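Local coordinates for conserved lipoprotein, putative (Clostridium novyi, PDB 4L1N) that is of unknown function but is a putative lipoprotein of the DUF4652 family related to beta-propellers, probably held at the membrane by its lipid, at residues A[160-172]-A[181-193]. Numbering follows the deposited sequence.
Sequences ELYNTKDNKKQVV and IDVQILVYEDDDL
Gln170 and Leu186 form an antiparallel hydrogen-bonded pair at the open end of the hairpin made by strands 169-177 and 180-188, each backbone N bonding the other's O. Tyr188 N to Lys168 O (2.8 Å, in the carbonyl plane) and Val172 N to Gln184 O (2.8 Å) extend the pairing on either side. Lys168, last residue before the first strand, crosses to the loop after the second. Its CB lies 3.9 Å from Tyr188 O, CG skirts Asp191 OD1, and CD packs 3.6 Å from Asp190 C. Bends at chi3 and chi4 then carry CE close to Asp191 OD1 and bring NZ onto the syn side of that oxygen, 33° out of the carboxylate plane, in a 2.8 Å salt bridge.

On one sheet face Lys169 CG runs alongside Val187 CG1 (3.6 Å). Further along this face, Val183 CG1 touches Val171 CG1 and also sits over one face of the Tyr162 ring, a CH-pi contact 23° off the ring normal. Ile185 CD1 reaches the phenol end, 3.7 Å from Tyr162 OH. With CG anti to the backbone N (chi1 -156°), the ring of Tyr162 is carried over Val183 and toward Ile185. Leu161 and Tyr162 form a classic beta bulge opposite Leu148, where the chain leaves the large sheet. Thr164 OG1 donates to Lys169 O, tying the incoming loop to the strand. On the other face Gln170 points its amide past the edge of the Tyr188 ring; Gly145 N and Val142 O satisfy its buried polar ends.

The chemistry is thus divided: apolar packing joins the three-stranded sheet to the chain leaving the large sheet, while the lone salt bridge lies among exposed aspartates, where solvent probably weakens it.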
ATOM      1  N   GLU A 160     -11.168  -0.274  -4.221  1.00 45.66           N
ATOM      2  CA  GLU A 160     -10.364  -1.289  -4.899  1.00 43.65           C
ATOM      3  C   GLU A 160      -9.963  -0.847  -6.277  1.00 49.60           C
ATOM      4  O   GLU A 160     -10.774  -0.246  -6.985  1.00 52.62           O
ATOM      5  CB  GLU A 160     -11.117  -2.622  -5.040  1.00 44.50           C
ATOM      6  CG  GLU A 160     -11.481  -3.368  -3.768  1.00 55.35           C
ATOM      7  CD  GLU A 160     -12.175  -4.701  -4.015  1.00 72.99           C
ATOM      8  OE1 GLU A 160     -12.417  -5.046  -5.195  1.00 65.67           O
ATOM      9  OE2 GLU A 160     -12.515  -5.385  -3.023  1.00 63.53           O
ATOM     10  N   LEU A 161      -8.732  -1.161  -6.684  1.00 43.77           N
ATOM     11  CA  LEU A 161      -8.277  -0.876  -8.045  1.00 42.57           C
ATOM     12  C   LEU A 161      -8.134  -2.187  -8.778  1.00 47.57           C
ATOM     13  O   LEU A 161      -8.376  -2.265  -9.988  1.00 49.11           O
ATOM     14  CB  LEU A 161      -6.934  -0.133  -8.058  1.00 41.89           C
ATOM     15  CG  LEU A 161      -6.937   1.336  -7.803  1.00 47.41           C
ATOM     16  CD1 LEU A 161      -5.509   1.834  -7.652  1.00 48.11           C
ATOM     17  CD2 LEU A 161      -7.623   2.065  -8.918  1.00 49.37           C
ATOM     18  N   TYR A 162      -7.667  -3.214  -8.042  1.00 41.76           N
ATOM     19  CA  TYR A 162      -7.430  -4.533  -8.586  1.00 40.08           C
ATOM     20  C   TYR A 162      -7.515  -5.596  -7.495  1.00 42.72           C
ATOM     21  O   TYR A 162      -6.623  -5.710  -6.672  1.00 42.55           O
ATOM     22  CB  TYR A 162      -6.058  -4.610  -9.310  1.00 39.77           C
ATOM     23  CG  TYR A 162      -6.024  -5.711 -10.339  1.00 40.33           C
ATOM     24  CD1 TYR A 162      -5.991  -7.047  -9.958  1.00 42.23           C
ATOM     25  CD2 TYR A 162      -6.126  -5.426 -11.695  1.00 41.12           C
ATOM     26  CE1 TYR A 162      -6.005  -8.070 -10.900  1.00 40.17           C
ATOM     27  CE2 TYR A 162      -6.174  -6.445 -12.645  1.00 41.04           C
ATOM     28  CZ  TYR A 162      -6.127  -7.767 -12.236  1.00 41.78           C
ATOM     29  OH  TYR A 162      -6.143  -8.800 -13.137  1.00 43.60           O
ATOM     30  N   ASN A 163      -8.585  -6.370  -7.511  1.00 38.97           N
ATOM     31  CA  ASN A 163      -8.795  -7.515  -6.648  1.00 39.34           C
ATOM     32  C   ASN A 163      -9.003  -8.707  -7.559  1.00 46.64           C
ATOM     33  O   ASN A 163      -9.978  -8.707  -8.317  1.00 49.09           O
ATOM     34  CB  ASN A 163      -9.992  -7.293  -5.727  1.00 39.55           C
ATOM     35  CG  ASN A 163     -10.349  -8.467  -4.851  1.00 53.43           C
ATOM     36  OD1 ASN A 163      -9.789  -9.564  -4.951  1.00 44.26           O
ATOM     37  ND2 ASN A 163     -11.294  -8.258  -3.960  1.00 46.80           N
ATOM     38  N   THR A 164      -8.109  -9.722  -7.497  1.00 40.83           N
ATOM     39  CA  THR A 164      -8.202 -10.908  -8.353  1.00 38.81           C
ATOM     40  C   THR A 164      -9.294 -11.902  -7.900  1.00 43.37           C
ATOM     41  O   THR A 164      -9.566 -12.852  -8.625  1.00 45.93           O
ATOM     42  CB  THR A 164      -6.863 -11.671  -8.419  1.00 37.03           C
ATOM     43  OG1 THR A 164      -6.662 -12.302  -7.172  1.00 37.21           O
ATOM     44  CG2 THR A 164      -5.656 -10.797  -8.759  1.00 34.74           C
ATOM     45  N   LYS A 165      -9.834 -11.745  -6.687  1.00 39.85           N
ATOM     46  CA  LYS A 165     -10.815 -12.625  -6.033  1.00 40.87           C
ATOM     47  C   LYS A 165     -10.277 -14.104  -5.973  1.00 46.16           C
ATOM     48  O   LYS A 165     -11.052 -15.056  -5.897  1.00 46.02           O
ATOM     49  CB  LYS A 165     -12.209 -12.526  -6.685  1.00 43.60           C
ATOM     50  CG  LYS A 165     -12.847 -11.142  -6.591  1.00 51.73           C
ATOM     51  CD  LYS A 165     -13.768 -10.989  -5.391  1.00 66.56           C
ATOM     52  CE  LYS A 165     -14.275  -9.582  -5.166  1.00 72.44           C
ATOM     53  NZ  LYS A 165     -15.232  -9.533  -4.028  1.00 82.54           N
ATOM     54  N   ASP A 166      -8.934 -14.256  -5.940  1.00 42.76           N
ATOM     55  CA  ASP A 166      -8.208 -15.526  -5.848  1.00 42.84           C
ATOM     56  C   ASP A 166      -6.952 -15.296  -5.022  1.00 46.05           C
ATOM     57  O   ASP A 166      -6.107 -14.485  -5.384  1.00 44.66           O
ATOM     58  CB  ASP A 166      -7.875 -16.078  -7.248  1.00 43.48           C
ATOM     59  CG  ASP A 166      -7.340 -17.494  -7.299  1.00 55.31           C
ATOM     60  OD1 ASP A 166      -6.904 -18.014  -6.236  1.00 56.63           O
ATOM     61  OD2 ASP A 166      -7.357 -18.091  -8.395  1.00 62.19           O
ATOM     62  N   ASN A 167      -6.829 -16.025  -3.930  1.00 44.76           N
ATOM     63  CA  ASN A 167      -5.744 -15.878  -2.966  1.00 46.10           C
ATOM     64  C   ASN A 167      -4.439 -16.494  -3.463  1.00 49.28           C
ATOM     65  O   ASN A 167      -3.407 -16.278  -2.830  1.00 50.41           O
ATOM     66  CB  ASN A 167      -6.148 -16.417  -1.576  1.00 52.23           C
ATOM     67  CG  ASN A 167      -6.615 -17.858  -1.531  1.00 88.98           C
ATOM     68  OD1 ASN A 167      -6.669 -18.592  -2.544  1.00 73.54           O
ATOM     69  ND2 ASN A 167      -6.961 -18.297  -0.323  1.00 92.82           N
ATOM     70  N   LYS A 168      -4.481 -17.200  -4.606  1.00 44.52           N
ATOM     71  CA  LYS A 168      -3.330 -17.773  -5.299  1.00 43.21           C
ATOM     72  C   LYS A 168      -2.765 -16.769  -6.319  1.00 45.58           C
ATOM     73  O   LYS A 168      -1.702 -16.998  -6.883  1.00 46.11           O
ATOM     74  CB  LYS A 168      -3.716 -19.080  -6.012  1.00 45.63           C
ATOM     75  CG  LYS A 168      -3.560 -20.335  -5.158  1.00 56.86           C
ATOM     76  CD  LYS A 168      -3.784 -21.620  -5.992  1.00 68.18           C
ATOM     77  CE  LYS A 168      -5.220 -21.901  -6.387  1.00 83.11           C
ATOM     78  NZ  LYS A 168      -6.062 -22.270  -5.208  1.00 95.35           N
ATOM     79  N   LYS A 169      -3.498 -15.685  -6.571  1.00 41.38           N
ATOM     80  CA  LYS A 169      -3.193 -14.585  -7.483  1.00 39.51           C
ATOM     81  C   LYS A 169      -3.085 -13.301  -6.646  1.00 43.20           C
ATOM     82  O   LYS A 169      -4.103 -12.709  -6.288  1.00 42.79           O
ATOM     83  CB  LYS A 169      -4.301 -14.463  -8.554  1.00 40.90           C
ATOM     84  CG  LYS A 169      -4.148 -15.383  -9.750  1.00 44.87           C
ATOM     85  CD  LYS A 169      -5.472 -16.034 -10.135  1.00 53.75           C
ATOM     86  CE  LYS A 169      -5.469 -16.696 -11.502  1.00 58.08           C
ATOM     87  NZ  LYS A 169      -5.519 -15.678 -12.598  1.00 71.05           N
ATOM     88  N   GLN A 170      -1.853 -12.884  -6.316  1.00 37.49           N
ATOM     89  CA  GLN A 170      -1.617 -11.716  -5.471  1.00 35.06           C
ATOM     90  C   GLN A 170      -1.026 -10.541  -6.223  1.00 37.59           C
ATOM     91  O   GLN A 170       0.036 -10.702  -6.795  1.00 37.62           O
ATOM     92  CB  GLN A 170      -0.618 -12.088  -4.362  1.00 36.20           C
ATOM     93  CG  GLN A 170      -1.041 -13.221  -3.457  1.00 37.58           C
ATOM     94  CD  GLN A 170       0.009 -13.611  -2.445  1.00 52.62           C
ATOM     95  OE1 GLN A 170       1.065 -12.985  -2.300  1.00 45.02           O
ATOM     96  NE2 GLN A 170      -0.276 -14.657  -1.694  1.00 49.08           N
ATOM     97  N   VAL A 171      -1.617  -9.330  -6.109  1.00 33.68           N
ATOM     98  CA  VAL A 171      -1.027  -8.099  -6.653  1.00 33.28           C
ATOM     99  C   VAL A 171       0.202  -7.791  -5.784  1.00 40.84           C
ATOM    100  O   VAL A 171       0.063  -7.745  -4.566  1.00 42.07           O
ATOM    101  CB  VAL A 171      -2.037  -6.934  -6.692  1.00 36.72           C
ATOM    102  CG1 VAL A 171      -1.374  -5.639  -7.147  1.00 36.71           C
ATOM    103  CG2 VAL A 171      -3.246  -7.268  -7.573  1.00 36.06           C
ATOM    104  N   VAL A 172       1.405  -7.716  -6.382  1.00 37.85           N
ATOM    105  CA  VAL A 172       2.644  -7.498  -5.619  1.00 38.29           C
ATOM    106  C   VAL A 172       3.040  -6.020  -5.649  1.00 46.12           C
ATOM    107  O   VAL A 172       3.575  -5.532  -4.650  1.00 49.75           O
ATOM    108  CB  VAL A 172       3.850  -8.425  -5.996  1.00 41.46           C
ATOM    109  CG1 VAL A 172       3.606  -9.861  -5.566  1.00 40.65           C
ATOM    110  CG2 VAL A 172       4.200  -8.369  -7.473  1.00 40.66           C
ATOM    111  N   ILE A 181      -2.508   1.899 -15.366  1.00 47.46           N
ATOM    112  CA  ILE A 181      -1.744   1.285 -14.277  1.00 45.26           C
ATOM    113  C   ILE A 181      -1.312  -0.101 -14.726  1.00 50.69           C
ATOM    114  O   ILE A 181      -2.154  -0.874 -15.155  1.00 51.18           O
ATOM    115  CB  ILE A 181      -2.518   1.234 -12.915  1.00 46.56           C
ATOM    116  CG1 ILE A 181      -3.119   2.608 -12.516  1.00 48.48           C
ATOM    117  CG2 ILE A 181      -1.650   0.668 -11.804  1.00 44.75           C
ATOM    118  CD1 ILE A 181      -4.109   2.575 -11.402  1.00 53.59           C
ATOM    119  N   ASP A 182      -0.006  -0.404 -14.647  1.00 47.32           N
ATOM    120  CA  ASP A 182       0.578  -1.722 -14.888  1.00 45.42           C
ATOM    121  C   ASP A 182       0.567  -2.461 -13.542  1.00 47.33           C
ATOM    122  O   ASP A 182       1.239  -2.030 -12.603  1.00 47.61           O
ATOM    123  CB  ASP A 182       2.015  -1.581 -15.424  1.00 48.53           C
ATOM    124  CG  ASP A 182       2.205  -1.383 -16.907  1.00 61.27           C
ATOM    125  OD1 ASP A 182       1.199  -1.242 -17.623  1.00 62.67           O
ATOM    126  OD2 ASP A 182       3.365  -1.382 -17.355  1.00 69.28           O
ATOM    127  N   VAL A 183      -0.230  -3.522 -13.416  1.00 41.23           N
ATOM    128  CA  VAL A 183      -0.400  -4.254 -12.158  1.00 38.23           C
ATOM    129  C   VAL A 183       0.374  -5.583 -12.216  1.00 43.20           C
ATOM    130  O   VAL A 183       0.099  -6.395 -13.116  1.00 43.03           O
ATOM    131  CB  VAL A 183      -1.920  -4.469 -11.891  1.00 39.93           C
ATOM    132  CG1 VAL A 183      -2.174  -5.275 -10.635  1.00 39.00           C
ATOM    133  CG2 VAL A 183      -2.679  -3.147 -11.831  1.00 40.25           C
ATOM    134  N   GLN A 184       1.343  -5.812 -11.264  1.00 38.46           N
ATOM    135  CA  GLN A 184       2.030  -7.097 -11.248  1.00 37.99           C
ATOM    136  C   GLN A 184       1.324  -8.031 -10.349  1.00 41.82           C
ATOM    137  O   GLN A 184       1.080  -7.720  -9.178  1.00 41.71           O
ATOM    138  CB  GLN A 184       3.500  -7.037 -10.855  1.00 40.35           C
ATOM    139  CG  GLN A 184       4.365  -6.533 -11.960  1.00 58.18           C
ATOM    140  CD  GLN A 184       4.763  -7.573 -12.935  1.00 64.46           C
ATOM    141  OE1 GLN A 184       4.596  -7.389 -14.118  1.00 62.65           O
ATOM    142  NE2 GLN A 184       5.348  -8.646 -12.476  1.00 54.72           N
ATOM    143  N   ILE A 185       1.020  -9.207 -10.887  1.00 36.54           N
ATOM    144  CA  ILE A 185       0.336 -10.244 -10.136  1.00 34.64           C
ATOM    145  C   ILE A 185       1.275 -11.436 -10.028  1.00 38.78           C
ATOM    146  O   ILE A 185       1.911 -11.781 -11.006  1.00 41.07           O
ATOM    147  CB  ILE A 185      -1.020 -10.590 -10.838  1.00 35.48           C
ATOM    148  CG1 ILE A 185      -1.854  -9.334 -11.020  1.00 35.11           C
ATOM    149  CG2 ILE A 185      -1.815 -11.671 -10.091  1.00 34.06           C
ATOM    150  CD1 ILE A 185      -2.566  -9.281 -12.203  1.00 37.64           C
ATOM    151  N   LEU A 186       1.387 -12.032  -8.849  1.00 34.71           N
ATOM    152  CA  LEU A 186       2.129 -13.268  -8.626  1.00 35.50           C
ATOM    153  C   LEU A 186       1.094 -14.423  -8.555  1.00 40.72           C
ATOM    154  O   LEU A 186       0.241 -14.463  -7.644  1.00 39.38           O
ATOM    155  CB  LEU A 186       2.990 -13.178  -7.357  1.00 36.48           C
ATOM    156  CG  LEU A 186       3.657 -14.483  -6.856  1.00 40.62           C
ATOM    157  CD1 LEU A 186       4.917 -14.794  -7.629  1.00 39.87           C
ATOM    158  CD2 LEU A 186       3.940 -14.419  -5.342  1.00 37.89           C
ATOM    159  N   VAL A 187       1.116 -15.300  -9.571  1.00 36.30           N
ATOM    160  CA  VAL A 187       0.197 -16.432  -9.644  1.00 35.14           C
ATOM    161  C   VAL A 187       0.868 -17.727  -9.182  1.00 40.62           C
ATOM    162  O   VAL A 187       1.887 -18.102  -9.724  1.00 39.56           O
ATOM    163  CB  VAL A 187      -0.382 -16.620 -11.042  1.00 37.93           C
ATOM    164  CG1 VAL A 187      -1.553 -17.588 -11.000  1.00 38.24           C
ATOM    165  CG2 VAL A 187      -0.793 -15.287 -11.654  1.00 37.40           C
ATOM    166  N   TYR A 188       0.289 -18.395  -8.168  1.00 39.05           N
ATOM    167  CA  TYR A 188       0.704 -19.702  -7.688  1.00 39.02           C
ATOM    168  C   TYR A 188      -0.124 -20.729  -8.461  1.00 47.63           C
ATOM    169  O   TYR A 188      -1.302 -20.487  -8.719  1.00 49.20           O
ATOM    170  CB  TYR A 188       0.508 -19.808  -6.185  1.00 39.97           C
ATOM    171  CG  TYR A 188       1.530 -19.050  -5.355  1.00 42.07           C
ATOM    172  CD1 TYR A 188       2.822 -19.554  -5.164  1.00 43.89           C
ATOM    173  CD2 TYR A 188       1.174 -17.897  -4.661  1.00 42.74           C
ATOM    174  CE1 TYR A 188       3.738 -18.906  -4.336  1.00 43.24           C
ATOM    175  CE2 TYR A 188       2.089 -17.229  -3.848  1.00 44.30           C
ATOM    176  CZ  TYR A 188       3.373 -17.731  -3.692  1.00 53.63           C
ATOM    177  OH  TYR A 188       4.257 -17.061  -2.866  1.00 54.29           O
ATOM    178  N   GLU A 189       0.497 -21.815  -8.925  1.00 46.91           N
ATOM    179  CA  GLU A 189      -0.170 -22.822  -9.743  1.00 47.19           C
ATOM    180  C   GLU A 189      -1.185 -23.643  -8.961  1.00 55.28           C
ATOM    181  O   GLU A 189      -2.226 -23.997  -9.516  1.00 56.37           O
ATOM    182  CB  GLU A 189       0.847 -23.747 -10.426  1.00 48.88           C
ATOM    183  CG  GLU A 189       1.812 -23.065 -11.403  1.00 63.76           C
ATOM    184  CD  GLU A 189       1.320 -22.047 -12.425  1.00 82.88           C
ATOM    185  OE1 GLU A 189       0.318 -22.324 -13.123  1.00 76.88           O
ATOM    186  OE2 GLU A 189       1.971 -20.983 -12.558  1.00 69.89           O
ATOM    187  N   ASP A 190      -0.897 -23.945  -7.687  1.00 54.45           N
ATOM    188  CA  ASP A 190      -1.768 -24.757  -6.838  1.00 56.10           C
ATOM    189  C   ASP A 190      -1.573 -24.412  -5.355  1.00 63.11           C
ATOM    190  O   ASP A 190      -0.793 -23.517  -5.018  1.00 64.33           O
ATOM    191  CB  ASP A 190      -1.534 -26.257  -7.088  1.00 59.07           C
ATOM    192  CG  ASP A 190      -0.138 -26.754  -6.813  1.00 68.64           C
ATOM    193  OD1 ASP A 190       0.614 -26.054  -6.118  1.00 71.28           O
ATOM    194  OD2 ASP A 190       0.206 -27.830  -7.307  1.00 75.50           O
ATOM    195  N   ASP A 191      -2.257 -25.153  -4.474  1.00 59.35           N
ATOM    196  CA  ASP A 191      -2.276 -24.896  -3.049  1.00 59.35           C
ATOM    197  C   ASP A 191      -0.996 -25.280  -2.332  1.00 60.70           C
ATOM    198  O   ASP A 191      -0.852 -24.911  -1.166  1.00 61.85           O
ATOM    199  CB  ASP A 191      -3.478 -25.584  -2.405  1.00 63.37           C
ATOM    200  CG  ASP A 191      -4.805 -24.864  -2.614  1.00 69.35           C
ATOM    201  OD1 ASP A 191      -4.793 -23.694  -3.093  1.00 63.04           O
ATOM    202  OD2 ASP A 191      -5.848 -25.450  -2.270  1.00 83.37           O
ATOM    203  N   ASP A 192      -0.048 -25.941  -3.020  1.00 53.76           N
ATOM    204  CA  ASP A 192       1.252 -26.310  -2.448  1.00 53.47           C
ATOM    205  C   ASP A 192       2.164 -25.084  -2.360  1.00 57.33           C
ATOM    206  O   ASP A 192       3.118 -25.098  -1.595  1.00 59.55           O
ATOM    207  CB  ASP A 192       1.930 -27.424  -3.260  1.00 54.77           C
ATOM    208  CG  ASP A 192       1.396 -28.831  -3.030  1.00 65.63           C
ATOM    209  OD1 ASP A 192       0.513 -29.002  -2.160  1.00 65.69           O
ATOM    210  OD2 ASP A 192       1.900 -29.771  -3.686  1.00 75.73           O
ATOM    211  N   LEU A 193       1.881 -24.039  -3.166  1.00 51.61           N
ATOM    212  CA  LEU A 193       2.595 -22.757  -3.250  1.00 49.76           C
ATOM    213  C   LEU A 193       4.130 -22.929  -3.527  1.00 52.94           C
ATOM    214  O   LEU A 193       4.961 -22.088  -3.149  1.00 52.61           O
ATOM    215  CB  LEU A 193       2.315 -21.952  -1.984  1.00 50.47           C
ATOM    216  CG  LEU A 193       0.811 -21.766  -1.670  1.00 55.27           C
ATOM    217  CD1 LEU A 193       0.604 -21.178  -0.312  1.00 55.82           C
ATOM    218  CD2 LEU A 193       0.097 -20.914  -2.727  1.00 55.13           C
TER